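Local coordinates for protein SYE1 (Shewanella oneidensis, PDB 4AWT) that binds FMN and, as in other yellow enzymes of its family, probably reduces carbon-carbon double bonds of its substrates with NAD(P)H, at residues H181-Y186 / G231-P236. The protein carries 1 engineered substitution. Sequence-based numbering, arbitrary orientation.
Sequences HAANGY and GVRLAP. With FMN (flavin mononucleotide), chain B; BOG (octyl beta-D-glucopyranoside), chain D.
Both the guanidinium of R233 and the imidazole of H181 meet O2 of the flavin: R233 brings its edge, with FMN N1 at that edge, in plane, whereas H181 offers a ring face, its NE2 3.0 Å from O2. The H181 ring also stacks on W102 and has A183 CB at its edge; N184 O lies over one face of Y186, offset toward the rim, and H181 CE1 at its edge. Neighbouring parallel strands of the TIM barrel, 177-181 and 230-234, place R233 and H181 side by side at the C-terminal mouth, where such barrels hold their cofactors. Arginine suits by reach and number of donors: with the chain extended from CG to NE, NH1 bonds FMN O2 at 2.8 Å and also ribityl O2', while NH2 donates to O3'. Its positive charge would probably stabilise a reduced flavin. Histidine suits as a flat ring with an acceptor: CG anti to the backbone N (chi1 -164°), its ND1 accepts the A183 N-H (3.2 Å), tilted 21° from the ring plane. A leucine here would probably leave that N-H without its acceptor. Small alanines let the loop lie close, A183 CB and A235 CB touching at 3.8 Å. A182 N bonds R233 O at 2.9 Å, and a water donates to A182 O while accepting from A235 N, 2.8 Å from each.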
# COMPACT_ATOMS: atom_id res chain seq x y z
N HIS A 181 -2.16 -4.68 -0.91
CA HIS A 181 -1.07 -4.14 -1.74
C HIS A 181 -0.90 -5.09 -2.93
O HIS A 181 -0.25 -6.13 -2.80
CB HIS A 181 0.22 -4.01 -0.97
CG HIS A 181 1.22 -3.13 -1.65
ND1 HIS A 181 1.10 -2.75 -2.94
CD2 HIS A 181 2.32 -2.54 -1.10
CE1 HIS A 181 2.12 -1.96 -3.18
NE2 HIS A 181 2.87 -1.79 -2.10
N ALA A 182 -1.47 -4.76 -4.07
CA ALA A 182 -1.32 -5.49 -5.30
C ALA A 182 -0.57 -4.68 -6.34
O ALA A 182 -0.68 -4.93 -7.54
CB ALA A 182 -2.68 -5.98 -5.82
N ALA A 183 0.28 -3.78 -5.86
CA ALA A 183 0.97 -2.77 -6.65
C ALA A 183 2.48 -2.90 -6.46
O ALA A 183 2.99 -3.80 -5.81
CB ALA A 183 0.42 -1.40 -6.28
N ASN A 184 3.17 -1.94 -7.08
CA ASN A 184 4.57 -1.60 -6.97
C ASN A 184 5.48 -2.84 -6.98
O ASN A 184 6.50 -2.87 -6.30
CB ASN A 184 4.81 -0.70 -5.77
CG ASN A 184 4.06 0.60 -5.95
OD1 ASN A 184 3.52 0.89 -7.00
ND2 ASN A 184 4.02 1.39 -4.91
N GLY A 185 5.15 -3.79 -7.84
CA GLY A 185 6.05 -4.88 -8.11
C GLY A 185 6.05 -5.99 -7.08
O GLY A 185 6.90 -6.89 -7.19
N TYR A 186 5.13 -5.99 -6.13
CA TYR A 186 5.10 -6.99 -5.06
C TYR A 186 4.36 -8.24 -5.51
O TYR A 186 4.15 -8.46 -6.69
CB TYR A 186 4.65 -6.31 -3.76
CG TYR A 186 5.65 -5.24 -3.36
CD1 TYR A 186 6.96 -5.56 -3.05
CD2 TYR A 186 5.26 -3.91 -3.29
CE1 TYR A 186 7.88 -4.60 -2.69
CE2 TYR A 186 6.16 -2.94 -2.92
CZ TYR A 186 7.47 -3.26 -2.62
OH TYR A 186 8.33 -2.26 -2.28
N GLY A 231 -10.10 -2.44 0.40
CA GLY A 231 -9.59 -1.67 -0.73
C GLY A 231 -8.45 -2.44 -1.36
O GLY A 231 -7.88 -3.35 -0.75
N VAL A 232 -8.09 -2.06 -2.59
CA VAL A 232 -7.00 -2.69 -3.30
C VAL A 232 -6.15 -1.61 -3.97
O VAL A 232 -6.71 -0.68 -4.55
CB VAL A 232 -7.50 -3.70 -4.35
CG1 VAL A 232 -6.35 -4.29 -5.15
CG2 VAL A 232 -8.32 -4.79 -3.69
N ARG A 233 -4.83 -1.77 -3.93
CA ARG A 233 -3.90 -0.88 -4.60
C ARG A 233 -3.30 -1.59 -5.81
O ARG A 233 -2.82 -2.72 -5.71
CB ARG A 233 -2.80 -0.43 -3.65
CG ARG A 233 -2.17 0.88 -4.12
CD ARG A 233 -1.20 1.49 -3.13
NE ARG A 233 -1.07 2.92 -3.41
CZ ARG A 233 -0.07 3.71 -3.06
NH1 ARG A 233 1.05 3.26 -2.59
NH2 ARG A 233 -0.21 5.03 -3.27
N LEU A 234 -3.30 -0.87 -6.96
CA LEU A 234 -2.74 -1.33 -8.22
C LEU A 234 -1.77 -0.28 -8.76
O LEU A 234 -1.91 0.91 -8.48
CB LEU A 234 -3.83 -1.58 -9.29
CG LEU A 234 -4.84 -2.67 -8.94
CD1 LEU A 234 -5.87 -2.74 -10.06
CD2 LEU A 234 -4.20 -4.04 -8.72
N ALA A 235 -0.84 -0.74 -9.59
CA ALA A 235 0.13 0.11 -10.27
C ALA A 235 0.18 -0.26 -11.74
O ALA A 235 1.03 -1.06 -12.17
CB ALA A 235 1.48 -0.00 -9.65
N PRO A 236 -0.72 0.26 -12.56
CA PRO A 236 -0.80 -0.19 -13.95
C PRO A 236 0.46 0.08 -14.76
O PRO A 236 0.79 -0.74 -15.64
CB PRO A 236 -2.00 0.57 -14.51
CG PRO A 236 -2.87 0.86 -13.31
CD PRO A 236 -1.86 1.14 -12.20
N1 FMN B . 3.49 2.45 -1.16
C2 FMN B . 2.83 1.40 -0.70
O2 FMN B . 1.84 0.91 -1.29
N3 FMN B . 3.24 0.78 0.48
C4 FMN B . 4.32 1.23 1.23
O4 FMN B . 4.56 0.68 2.33
C4A FMN B . 5.06 2.27 0.67
N5 FMN B . 6.22 2.72 1.29
C5A FMN B . 6.69 4.02 0.94
C6 FMN B . 7.65 4.63 1.71
C7 FMN B . 8.12 5.93 1.41
C7M FMN B . 9.10 6.58 2.37
C8 FMN B . 7.63 6.56 0.31
C8M FMN B . 8.05 7.97 -0.05
C9 FMN B . 6.64 5.94 -0.48
C9A FMN B . 6.15 4.67 -0.17
N10 FMN B . 5.13 4.08 -0.93
C10 FMN B . 4.54 2.91 -0.47
C1' FMN B . 4.54 4.81 -2.06
C2' FMN B . 3.59 5.94 -1.63
O2' FMN B . 2.40 5.41 -1.07
C3' FMN B . 3.17 6.82 -2.79
O3' FMN B . 2.37 6.11 -3.73
C4' FMN B . 4.32 7.50 -3.55
O4' FMN B . 5.28 8.05 -2.66
C5' FMN B . 3.83 8.51 -4.56
O5' FMN B . 3.12 9.59 -3.93
P FMN B . 3.88 10.99 -3.65
O1P FMN B . 4.92 10.70 -2.60
O2P FMN B . 4.50 11.44 -4.95
O3P FMN B . 2.77 11.88 -3.16
C1 BOG D . 11.07 1.51 -0.98
O1 BOG D . 12.08 2.47 -0.91
C2 BOG D . 10.26 1.43 0.28
O2 BOG D . 11.03 0.99 1.37
C3 BOG D . 9.07 0.46 0.16
O3 BOG D . 8.22 0.60 1.26
C4 BOG D . 8.26 0.87 -1.07
O4 BOG D . 7.22 -0.04 -1.24
C5 BOG D . 9.12 0.97 -2.33
O5 BOG D . 10.13 1.92 -2.04
C6 BOG D . 8.32 1.42 -3.53
O6 BOG D . 9.22 1.38 -4.62
C1' BOG D . 13.18 2.22 -1.75
C2' BOG D . 14.37 3.16 -1.55
C3' BOG D . 14.00 4.61 -1.47
C4' BOG D . 15.05 5.70 -1.66
C5' BOG D . 15.08 6.54 -0.38
C6' BOG D . 16.39 6.32 0.39
C7' BOG D . 16.38 7.14 1.69
C8' BOG D . 17.85 7.32 2.07
O HOH W 1 -0.49 -3.53 -9.94